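PDB 4CN9: proximal thread matrix protein 1 from Mytilus galloprovincialis, which probably binds collagen in the matrix of the mussel byssus through two von Willebrand factor type A domains and also binds zinc ions. Local coordinates for residues Ile255-Asp260 against Phe297-Phe302; Lys363-Leu368 against Glu389-Val394; Ile200-Gly205 against Asn225-Leu230; Ile57-Asp62 against Thr144-Val149. One frame throughout, in Å; residues are numbered along the deposited sequence.

Interaction 1: residues Ile255-Asp260 against Phe297-Phe302; sequences IAFVFD and FAVVTF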
# COMPACT_ATOMS: atom_id res chain seq x y z
N ILE A 255 -3.98 16.50 5.20
CA ILE A 255 -5.11 15.58 5.06
C ILE A 255 -6.30 16.25 4.41
O ILE A 255 -6.84 17.22 4.94
CB ILE A 255 -5.62 15.09 6.43
CG1 ILE A 255 -4.48 14.59 7.33
CG2 ILE A 255 -6.66 13.98 6.25
CD1 ILE A 255 -3.92 13.30 6.92
N ALA A 256 -6.74 15.70 3.29
CA ALA A 256 -7.93 16.23 2.62
C ALA A 256 -9.12 15.29 2.70
O ALA A 256 -9.05 14.13 2.26
CB ALA A 256 -7.60 16.58 1.18
N PHE A 257 -10.22 15.79 3.28
CA PHE A 257 -11.50 15.09 3.19
C PHE A 257 -12.13 15.45 1.86
O PHE A 257 -12.32 16.62 1.56
CB PHE A 257 -12.45 15.52 4.30
CG PHE A 257 -12.01 15.11 5.67
CD1 PHE A 257 -12.06 13.79 6.06
CD2 PHE A 257 -11.57 16.05 6.58
CE1 PHE A 257 -11.65 13.41 7.33
CE2 PHE A 257 -11.17 15.69 7.86
CZ PHE A 257 -11.21 14.37 8.23
N VAL A 258 -12.46 14.44 1.08
CA VAL A 258 -13.12 14.65 -0.19
C VAL A 258 -14.44 13.93 -0.08
O VAL A 258 -14.48 12.69 -0.15
CB VAL A 258 -12.30 14.07 -1.34
CG1 VAL A 258 -13.02 14.26 -2.67
CG2 VAL A 258 -10.90 14.72 -1.37
N PHE A 259 -15.51 14.67 0.16
CA PHE A 259 -16.77 14.02 0.46
C PHE A 259 -18.02 14.48 -0.29
O PHE A 259 -18.15 15.62 -0.75
CB PHE A 259 -17.03 13.99 1.96
CG PHE A 259 -17.32 15.31 2.58
CD1 PHE A 259 -18.63 15.79 2.68
CD2 PHE A 259 -16.30 16.05 3.18
CE1 PHE A 259 -18.90 17.00 3.30
CE2 PHE A 259 -16.57 17.26 3.81
CZ PHE A 259 -17.87 17.74 3.87
N ASP A 260 -18.92 13.51 -0.40
CA ASP A 260 -20.20 13.57 -1.07
C ASP A 260 -21.09 14.61 -0.41
O ASP A 260 -21.29 14.58 0.81
CB ASP A 260 -20.80 12.17 -0.97
CG ASP A 260 -22.11 12.01 -1.69
OD1 ASP A 260 -22.71 12.99 -2.18
OD2 ASP A 260 -22.55 10.83 -1.76
N PHE A 297 -5.55 20.30 7.56
CA PHE A 297 -6.72 19.68 6.97
C PHE A 297 -7.32 20.54 5.86
O PHE A 297 -7.20 21.75 5.89
CB PHE A 297 -7.78 19.44 8.04
CG PHE A 297 -7.50 18.26 8.93
CD1 PHE A 297 -7.87 16.99 8.54
CD2 PHE A 297 -6.87 18.43 10.14
CE1 PHE A 297 -7.62 15.89 9.35
CE2 PHE A 297 -6.62 17.33 10.96
CZ PHE A 297 -6.98 16.07 10.56
N ALA A 298 -7.97 19.91 4.89
CA ALA A 298 -8.70 20.61 3.84
C ALA A 298 -9.99 19.83 3.56
O ALA A 298 -10.07 18.63 3.85
CB ALA A 298 -7.84 20.69 2.58
N VAL A 299 -10.99 20.51 3.02
CA VAL A 299 -12.22 19.86 2.59
C VAL A 299 -12.58 20.21 1.14
O VAL A 299 -12.59 21.40 0.75
CB VAL A 299 -13.41 20.24 3.50
CG1 VAL A 299 -14.74 19.91 2.83
CG2 VAL A 299 -13.29 19.54 4.84
N VAL A 300 -12.86 19.17 0.37
CA VAL A 300 -13.44 19.27 -0.97
C VAL A 300 -14.74 18.49 -0.93
O VAL A 300 -14.79 17.41 -0.38
CB VAL A 300 -12.52 18.64 -2.03
CG1 VAL A 300 -13.18 18.62 -3.41
CG2 VAL A 300 -11.20 19.39 -2.10
N THR A 301 -15.81 19.06 -1.48
CA THR A 301 -17.05 18.32 -1.61
C THR A 301 -17.40 18.13 -3.08
O THR A 301 -16.93 18.89 -3.95
CB THR A 301 -18.21 19.02 -0.88
OG1 THR A 301 -18.37 20.34 -1.39
CG2 THR A 301 -17.94 19.09 0.60
N PHE A 302 -18.22 17.12 -3.35
CA PHE A 302 -18.67 16.85 -4.72
C PHE A 302 -20.15 16.50 -4.78
O PHE A 302 -20.69 15.87 -3.88
CB PHE A 302 -17.81 15.79 -5.40
CG PHE A 302 -17.72 14.48 -4.66
CD1 PHE A 302 -18.65 13.48 -4.87
CD2 PHE A 302 -16.68 14.25 -3.77
CE1 PHE A 302 -18.57 12.28 -4.20
CE2 PHE A 302 -16.58 13.05 -3.09
CZ PHE A 302 -17.53 12.06 -3.29

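Interaction 2: residues Lys363-Leu368 against Glu389-Val394; sequences KVVILL and EGVVIV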
# COMPACT_ATOMS: atom_id res chain seq x y z
N LYS A 363 0.92 13.06 2.63
CA LYS A 363 -0.34 13.55 2.07
C LYS A 363 -1.34 12.40 2.08
O LYS A 363 -0.99 11.27 1.73
CB LYS A 363 -0.13 14.06 0.64
CG LYS A 363 0.78 15.29 0.55
CD LYS A 363 1.02 15.73 -0.89
CE LYS A 363 1.76 14.68 -1.70
NZ LYS A 363 3.16 14.47 -1.23
N VAL A 364 -2.57 12.71 2.48
CA VAL A 364 -3.63 11.72 2.60
C VAL A 364 -4.95 12.31 2.07
O VAL A 364 -5.28 13.46 2.31
CB VAL A 364 -3.87 11.29 4.09
CG1 VAL A 364 -4.90 10.17 4.17
CG2 VAL A 364 -2.56 10.85 4.75
N VAL A 365 -5.69 11.49 1.34
CA VAL A 365 -7.07 11.80 1.00
C VAL A 365 -7.97 10.76 1.64
O VAL A 365 -7.73 9.55 1.52
CB VAL A 365 -7.32 11.76 -0.54
CG1 VAL A 365 -8.82 11.68 -0.83
CG2 VAL A 365 -6.71 12.98 -1.21
N ILE A 366 -9.00 11.22 2.32
CA ILE A 366 -10.03 10.33 2.79
C ILE A 366 -11.29 10.69 2.02
O ILE A 366 -11.82 11.77 2.19
CB ILE A 366 -10.30 10.52 4.28
CG1 ILE A 366 -9.03 10.24 5.09
CG2 ILE A 366 -11.43 9.60 4.73
CD1 ILE A 366 -9.13 10.66 6.53
N LEU A 367 -11.75 9.77 1.18
CA LEU A 367 -12.92 9.99 0.34
C LEU A 367 -14.12 9.20 0.86
O LEU A 367 -14.00 8.02 1.24
CB LEU A 367 -12.61 9.60 -1.10
CG LEU A 367 -13.69 9.94 -2.13
CD1 LEU A 367 -13.07 10.38 -3.44
CD2 LEU A 367 -14.63 8.78 -2.34
N LEU A 368 -15.27 9.87 0.87
CA LEU A 368 -16.53 9.28 1.31
C LEU A 368 -17.60 9.50 0.23
O LEU A 368 -17.81 10.64 -0.20
CB LEU A 368 -16.99 9.94 2.62
CG LEU A 368 -16.27 9.68 3.94
CD1 LEU A 368 -15.76 10.96 4.61
CD2 LEU A 368 -17.24 8.94 4.88
N GLU A 389 2.01 11.11 -6.95
CA GLU A 389 2.57 12.24 -6.23
C GLU A 389 2.82 11.92 -4.76
O GLU A 389 3.21 12.79 -3.99
CB GLU A 389 1.62 13.44 -6.28
CG GLU A 389 1.44 14.06 -7.65
CD GLU A 389 0.30 15.07 -7.67
OE1 GLU A 389 -0.20 15.45 -6.57
OE2 GLU A 389 -0.09 15.49 -8.78
N GLY A 390 2.57 10.69 -4.34
CA GLY A 390 2.77 10.32 -2.95
C GLY A 390 1.55 10.43 -2.05
O GLY A 390 1.66 10.27 -0.83
N VAL A 391 0.38 10.68 -2.63
CA VAL A 391 -0.83 10.79 -1.82
C VAL A 391 -1.36 9.39 -1.50
O VAL A 391 -1.54 8.56 -2.40
CB VAL A 391 -1.92 11.60 -2.54
CG1 VAL A 391 -3.20 11.66 -1.70
CG2 VAL A 391 -1.42 12.98 -2.86
N VAL A 392 -1.58 9.11 -0.22
CA VAL A 392 -2.23 7.88 0.19
C VAL A 392 -3.74 8.10 0.22
O VAL A 392 -4.20 9.05 0.84
CB VAL A 392 -1.76 7.41 1.57
CG1 VAL A 392 -2.60 6.25 2.06
CG2 VAL A 392 -0.28 7.04 1.53
N ILE A 393 -4.49 7.23 -0.46
CA ILE A 393 -5.94 7.41 -0.56
C ILE A 393 -6.73 6.31 0.15
O ILE A 393 -6.54 5.10 -0.09
CB ILE A 393 -6.40 7.48 -2.04
CG1 ILE A 393 -5.61 8.56 -2.79
CG2 ILE A 393 -7.89 7.74 -2.11
CD1 ILE A 393 -5.93 8.66 -4.27
N VAL A 394 -7.61 6.76 1.03
CA VAL A 394 -8.55 5.89 1.73
C VAL A 394 -9.96 6.16 1.13
O VAL A 394 -10.31 7.31 0.92
CB VAL A 394 -8.54 6.24 3.23
CG1 VAL A 394 -9.59 5.44 4.00
CG2 VAL A 394 -7.15 6.02 3.81
O HOH W 1 2.99 12.12 0.78

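Interaction 3: residues Ile200-Gly205 against Asn225-Leu230; sequences IGIGQG and NSFSEL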
# COMPACT_ATOMS: atom_id res chain seq x y z
N ILE A 200 6.86 -8.12 -7.76
CA ILE A 200 7.42 -7.95 -9.09
C ILE A 200 6.82 -8.96 -10.07
O ILE A 200 6.90 -10.19 -9.87
CB ILE A 200 8.94 -8.12 -9.10
CG1 ILE A 200 9.60 -7.14 -8.13
CG2 ILE A 200 9.48 -7.93 -10.53
CD1 ILE A 200 11.00 -7.50 -7.72
N GLY A 201 6.23 -8.42 -11.12
CA GLY A 201 5.62 -9.21 -12.17
C GLY A 201 6.47 -9.17 -13.43
O GLY A 201 6.88 -8.10 -13.88
N ILE A 202 6.74 -10.34 -13.99
CA ILE A 202 7.56 -10.46 -15.19
C ILE A 202 6.79 -11.11 -16.33
O ILE A 202 6.17 -12.16 -16.16
CB ILE A 202 8.83 -11.26 -14.89
CG1 ILE A 202 9.59 -10.61 -13.75
CG2 ILE A 202 9.71 -11.32 -16.13
CD1 ILE A 202 10.03 -11.55 -12.68
N GLY A 203 6.83 -10.48 -17.50
CA GLY A 203 6.22 -11.03 -18.70
C GLY A 203 4.73 -10.80 -18.81
O GLY A 203 4.19 -9.89 -18.21
N GLN A 204 4.05 -11.64 -19.58
CA GLN A 204 2.63 -11.43 -19.87
C GLN A 204 1.68 -12.33 -19.07
O GLN A 204 0.46 -12.22 -19.22
CB GLN A 204 2.38 -11.61 -21.36
CG GLN A 204 3.11 -10.61 -22.24
CD GLN A 204 2.71 -9.17 -21.94
OE1 GLN A 204 1.54 -8.80 -22.07
NE2 GLN A 204 3.69 -8.36 -21.53
N GLY A 205 2.21 -13.19 -18.21
CA GLY A 205 1.40 -14.22 -17.57
C GLY A 205 0.83 -13.89 -16.20
O GLY A 205 -0.12 -14.54 -15.75
N ASN A 225 8.90 -6.48 -18.77
CA ASN A 225 8.49 -7.33 -19.88
C ASN A 225 9.31 -8.60 -20.02
O ASN A 225 8.85 -9.57 -20.61
CB ASN A 225 8.54 -6.54 -21.19
CG ASN A 225 7.29 -5.70 -21.41
OD1 ASN A 225 7.37 -4.50 -21.69
ND2 ASN A 225 6.13 -6.34 -21.28
N SER A 226 10.51 -8.60 -19.48
CA SER A 226 11.41 -9.72 -19.63
C SER A 226 12.34 -9.84 -18.44
O SER A 226 12.59 -8.86 -17.73
CB SER A 226 12.24 -9.55 -20.90
OG SER A 226 12.91 -8.30 -20.87
N PHE A 227 12.85 -11.05 -18.24
CA PHE A 227 13.81 -11.29 -17.17
C PHE A 227 15.09 -10.51 -17.43
O PHE A 227 15.83 -10.19 -16.51
CB PHE A 227 14.09 -12.80 -17.07
CG PHE A 227 12.89 -13.61 -16.65
CD1 PHE A 227 12.01 -14.10 -17.59
CD2 PHE A 227 12.65 -13.87 -15.31
CE1 PHE A 227 10.90 -14.85 -17.20
CE2 PHE A 227 11.54 -14.61 -14.91
CZ PHE A 227 10.67 -15.09 -15.85
N SER A 228 15.34 -10.20 -18.70
CA SER A 228 16.53 -9.44 -19.09
C SER A 228 16.54 -8.04 -18.51
O SER A 228 17.60 -7.45 -18.32
CB SER A 228 16.64 -9.36 -20.61
OG SER A 228 16.58 -10.65 -21.20
N GLU A 229 15.36 -7.50 -18.22
CA GLU A 229 15.24 -6.13 -17.74
C GLU A 229 15.04 -6.02 -16.23
O GLU A 229 14.82 -4.92 -15.72
CB GLU A 229 14.10 -5.43 -18.46
CG GLU A 229 14.33 -5.30 -19.95
CD GLU A 229 13.18 -4.59 -20.63
OE1 GLU A 229 12.02 -5.02 -20.44
OE2 GLU A 229 13.43 -3.60 -21.34
N LEU A 230 15.13 -7.13 -15.52
CA LEU A 230 14.94 -7.10 -14.07
C LEU A 230 15.79 -6.04 -13.41
O LEU A 230 15.34 -5.38 -12.48
CB LEU A 230 15.29 -8.45 -13.45
CG LEU A 230 14.08 -9.33 -13.18
CD1 LEU A 230 14.55 -10.70 -12.74
CD2 LEU A 230 13.14 -8.69 -12.15

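Interaction 4: residues Ile57-Asp62 against Thr144-Val149; sequences IVLFDD and TGLKHV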
# COMPACT_ATOMS: atom_id res chain seq x y z
N ILE A 57 12.63 -11.61 3.13
CA ILE A 57 12.32 -12.86 2.48
C ILE A 57 11.99 -12.60 1.03
O ILE A 57 11.11 -11.80 0.71
CB ILE A 57 11.11 -13.55 3.14
CG1 ILE A 57 11.40 -13.82 4.62
CG2 ILE A 57 10.76 -14.84 2.40
CD1 ILE A 57 12.50 -14.85 4.87
N VAL A 58 12.70 -13.27 0.13
CA VAL A 58 12.33 -13.29 -1.28
C VAL A 58 11.54 -14.56 -1.60
O VAL A 58 11.97 -15.66 -1.31
CB VAL A 58 13.57 -13.22 -2.20
CG1 VAL A 58 13.16 -13.36 -3.66
CG2 VAL A 58 14.31 -11.92 -1.95
N LEU A 59 10.36 -14.36 -2.19
CA LEU A 59 9.48 -15.43 -2.66
C LEU A 59 9.68 -15.54 -4.16
O LEU A 59 9.32 -14.65 -4.93
CB LEU A 59 8.04 -15.05 -2.29
CG LEU A 59 6.93 -16.08 -2.09
CD1 LEU A 59 7.38 -17.37 -1.40
CD2 LEU A 59 5.83 -15.40 -1.29
N PHE A 60 10.30 -16.65 -4.56
CA PHE A 60 10.94 -16.84 -5.85
C PHE A 60 10.13 -17.88 -6.63
O PHE A 60 10.12 -19.05 -6.25
CB PHE A 60 12.36 -17.35 -5.53
CG PHE A 60 13.28 -17.51 -6.72
CD1 PHE A 60 13.11 -18.54 -7.64
CD2 PHE A 60 14.35 -16.64 -6.88
CE1 PHE A 60 13.98 -18.69 -8.70
CE2 PHE A 60 15.23 -16.78 -7.94
CZ PHE A 60 15.05 -17.80 -8.85
N ASP A 61 9.42 -17.45 -7.68
CA ASP A 61 8.63 -18.33 -8.56
C ASP A 61 9.56 -19.33 -9.25
O ASP A 61 10.50 -18.91 -9.93
CB ASP A 61 7.91 -17.44 -9.59
CG ASP A 61 6.96 -18.20 -10.54
OD1 ASP A 61 7.20 -19.37 -10.92
OD2 ASP A 61 5.96 -17.57 -10.95
N ASP A 62 9.35 -20.64 -9.03
CA ASP A 62 10.13 -21.65 -9.77
C ASP A 62 9.25 -22.54 -10.65
O ASP A 62 9.52 -23.73 -10.81
CB ASP A 62 11.10 -22.45 -8.88
CG ASP A 62 10.41 -23.35 -7.85
OD1 ASP A 62 9.18 -23.27 -7.63
OD2 ASP A 62 11.15 -24.16 -7.23
N THR A 144 -0.16 -20.00 -1.29
CA THR A 144 0.51 -21.01 -0.47
C THR A 144 1.88 -20.49 -0.08
O THR A 144 2.32 -20.68 1.05
CB THR A 144 0.63 -22.36 -1.19
OG1 THR A 144 -0.67 -22.78 -1.58
CG2 THR A 144 1.24 -23.42 -0.27
N GLY A 145 2.55 -19.80 -1.01
CA GLY A 145 3.83 -19.18 -0.71
C GLY A 145 3.72 -18.15 0.41
O GLY A 145 4.52 -18.15 1.35
N LEU A 146 2.73 -17.27 0.32
CA LEU A 146 2.53 -16.22 1.32
C LEU A 146 2.23 -16.82 2.70
O LEU A 146 2.70 -16.31 3.71
CB LEU A 146 1.39 -15.29 0.89
CG LEU A 146 1.70 -14.43 -0.33
CD1 LEU A 146 0.44 -13.76 -0.89
CD2 LEU A 146 2.75 -13.39 0.01
N LYS A 147 1.44 -17.89 2.73
CA LYS A 147 1.11 -18.60 3.96
C LYS A 147 2.37 -19.19 4.58
O LYS A 147 2.62 -19.04 5.78
CB LYS A 147 0.12 -19.72 3.63
CG LYS A 147 -0.33 -20.55 4.83
CD LYS A 147 -1.25 -21.68 4.35
CE LYS A 147 -1.35 -22.79 5.38
NZ LYS A 147 -2.13 -22.36 6.56
N HIS A 148 3.16 -19.86 3.76
CA HIS A 148 4.42 -20.44 4.23
C HIS A 148 5.33 -19.37 4.85
O HIS A 148 5.97 -19.58 5.90
CB HIS A 148 5.11 -21.15 3.07
CG HIS A 148 6.39 -21.83 3.44
ND1 HIS A 148 6.46 -23.15 3.81
CD2 HIS A 148 7.66 -21.36 3.50
CE1 HIS A 148 7.71 -23.48 4.06
NE2 HIS A 148 8.47 -22.41 3.89
N VAL A 149 5.39 -18.21 4.21
CA VAL A 149 6.22 -17.10 4.70
C VAL A 149 5.72 -16.60 6.06
O VAL A 149 6.50 -16.40 6.99
CB VAL A 149 6.29 -15.96 3.66
CG1 VAL A 149 6.86 -14.70 4.28
CG2 VAL A 149 7.14 -16.39 2.45

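Interaction 1: residues Ile255-Asp260 against Phe297-Phe302
Phe257 O takes the straightest backbone bond of this strand pair, from Val300 N at 2.9 Å with an N-H...O angle of 174°, and Val299 CA leans on the same oxygen through a weaker CA-H...O contact. Strands 255-260 and 297-302 run parallel in the central sheet of the second von Willebrand factor type A domain, joined by helix 272-285 in a beta-alpha-beta unit. Four more backbone bonds, from Ala298 N to Ile255 O up to Phe302 N to Phe259 O, keep the register unbroken.

On the face carrying Ile255, Phe257 and Phe259, which helix 272-285 covers, the Phe257 and Phe297 rings lie nearly parallel but slid apart, and Phe257 CE2 meets Phe297 CD1 at 3.6 Å. Phe259 places CG between its backbone N and carbonyl carbon (chi1 69°), which tips the ring across toward the neighbouring strand: Thr301 CG2 sits over one face, 3.7 Å from the centroid, and Val299 CG1 approaches Phe259 CE2 obliquely at 3.4 Å. Thr301 OG1 bonds to Gln309 NE2.

On the other face, with Ala256, Val258 and Asp260, the side chains of Ala298, Val300 and Phe302 pack on helix 338-349. Asp260 is held by Ser262 N and Asp370 N. The Phe302 ring folds back over the Asp260 backbone, with Asp260 CA 3.9 Å from the ring centroid and 18° off its normal.

Interaction 2: residues Lys363-Leu368 against Glu389-Val394
Lys363 and Val391 meet at one end of the contact: Lys363 CE packs on Val391 CG2 at 3.8 Å, the side chains crossing at about a right angle. The lysine chain bends at chi3 and chi4 (-64° and -67°), which curls its ammonium group over the turn before Val391. There Lys363 NZ makes a weak hydrogen bond to Glu389 O, 3.2 Å away. A water joins the same corner, accepting from Lys363 N and Lys363 NZ and donating to Gly390 O at 2.8 Å.

Beyond this corner the backbones pair in parallel. Val392 N, Val365 N, Val394 N and Leu367 N each donate to the facing strand; the bond from Val394 N to Val365 O is 2.8 Å long and almost straight at 177°. On the face of Val365 and Ile393, Val365 CG2 touches Val391 CG1 at 3.8 Å. Val364 CG1 instead lies 3.6 Å from Val392 O.

Further out, helix 379-388 carries Leu386 against Val391 and Ile393, while Ser412 OG bonds to Ile393 N. Gly390 ends that helix in a Schellman motif, its positive phi turning the chain into the strand, beside the carbonyls that Lys363 and the water use. On its other flank, segment 363-368 pairs with strand 253-260. Strand 362-369, helix 379-388 and strand 391-398 thus form a beta-alpha-beta crossover of the Rossmann-like von Willebrand factor type A fold.

Interaction 3: residues Ile200-Gly205 against Asn225-Leu230
Ile202 and Phe227 make the main apolar contact. Ile202 CG2 stands over the centre of the phenyl ring, 3.7 Å from its centroid and 2° off the ring normal, a CH-pi contact in which the methyl is almost equally far from all six ring carbons. Ile202 has CG2 anti to its backbone N and CG1 beside it (chi1 -57°), a split that puts CG2 over the ring; Ile202 CD1, at the end of the other branch, meets Leu230 CD2 at 4.3 Å. Leu230 CD2 also touches Ile200 CG2 at 4.1 Å, the two side chains crossing obliquely. One leucine methyl, CD2, therefore meets both Ile200 and Ile202.

Backbone packing is lighter. Ile202 CG2 also rests on Phe227 N at 3.8 Å, and Gly203 CA makes a CA-H...O contact to Asn225 O at 3.6 Å just beyond the strand.

Polar groups meet at the exposed end. Gln204 NE2 and Asn225 ND2 lie 3.2 Å apart with their amide planes turned by 30°; as modelled both are donors and the pair is not hydrogen-bonded, so the placement of these exposed amides is doubtful. Within segment 225-230, Glu229 N bonds to Ser226 O, supporting the 3-10 turn that carries Phe227 and Leu230.

Phe227 also packs on Asn73 and Met77 of helix 73-85 and on Asp174, a zinc ligand with Ser63 and Ser65. The contact thus joins the end of strand 195-202 to the loop following strand 221-224, beside the metal ion-dependent adhesion site (MIDAS) of the first von Willebrand factor type A domain.

Interaction 4: residues Ile57-Asp62 against Thr144-Val149
Leu59, with CG anti to its backbone N (chi1 -155°), extends from strand 57-61 toward helix 144-149, and its chi2 of 38° fans the two methyls along the helix surface. Leu59 CD1 meets Val149 CG2 at 4.0 Å, while Leu59 CD2 reaches Gly145 C at 3.9 Å and the end of Leu146. This is the sheet-helix packing of the first von Willebrand factor type A domain, a Rossmann-like fold with helices on the two faces of its sheet. Strand and helix run nearly antiparallel, at 154°, with their axes 9.9 Å apart.

Gly145 lets the helix backbone itself meet the leucine. Helical bonding continues through this site, with Val149 N donating to Gly145 O. One turn along from Gly145, Val149 extends its CG2 toward the sheet, where that single methyl touches both Leu59 and Ile57. Leu146 starts away from the strand but its end comes back, crossing Leu59 at about a right angle.

The contact is buried, and the side chains that meet in it are all apolar. Val104 and Phe106 of strand 100-106 flank Leu59, Phe154 packs on both Ile57 and Val149, and helix 183-192 lies against Leu146. At the end of the strand the chemistry turns polar: Asp61 bonds through OD1 to Ser63 OG and through OD2 to Asp174 N, two residues that bind the zinc ion of the metal ion-dependent adhesion site. At the start of the segment, Ile57 and Val149 slide past each other in opposite directions, their CG2 methyls 3.9 Å apart.

Interactions 1 and 2 belong to the second von Willebrand factor type A domain and continue one another across its sheet: strands 253-260 and 362-369 are neighbours, probably hydrogen-bonded from Ala256 N to Val364 O (2.9 Å). Both rely on parallel backbone bonds, but interaction 1 is buried and rich in aromatic rings, whereas interaction 2 has an exposed, hydrated corner. Interactions 3 and 4 share the sheet of the first domain, their centres about 18 Å apart, and rest on side-chain packing instead. Interaction 4 lies in the core between sheet and helix; interaction 3 is partly buried, runs out to exposed amides, and has Phe227 beside the MIDAS zinc.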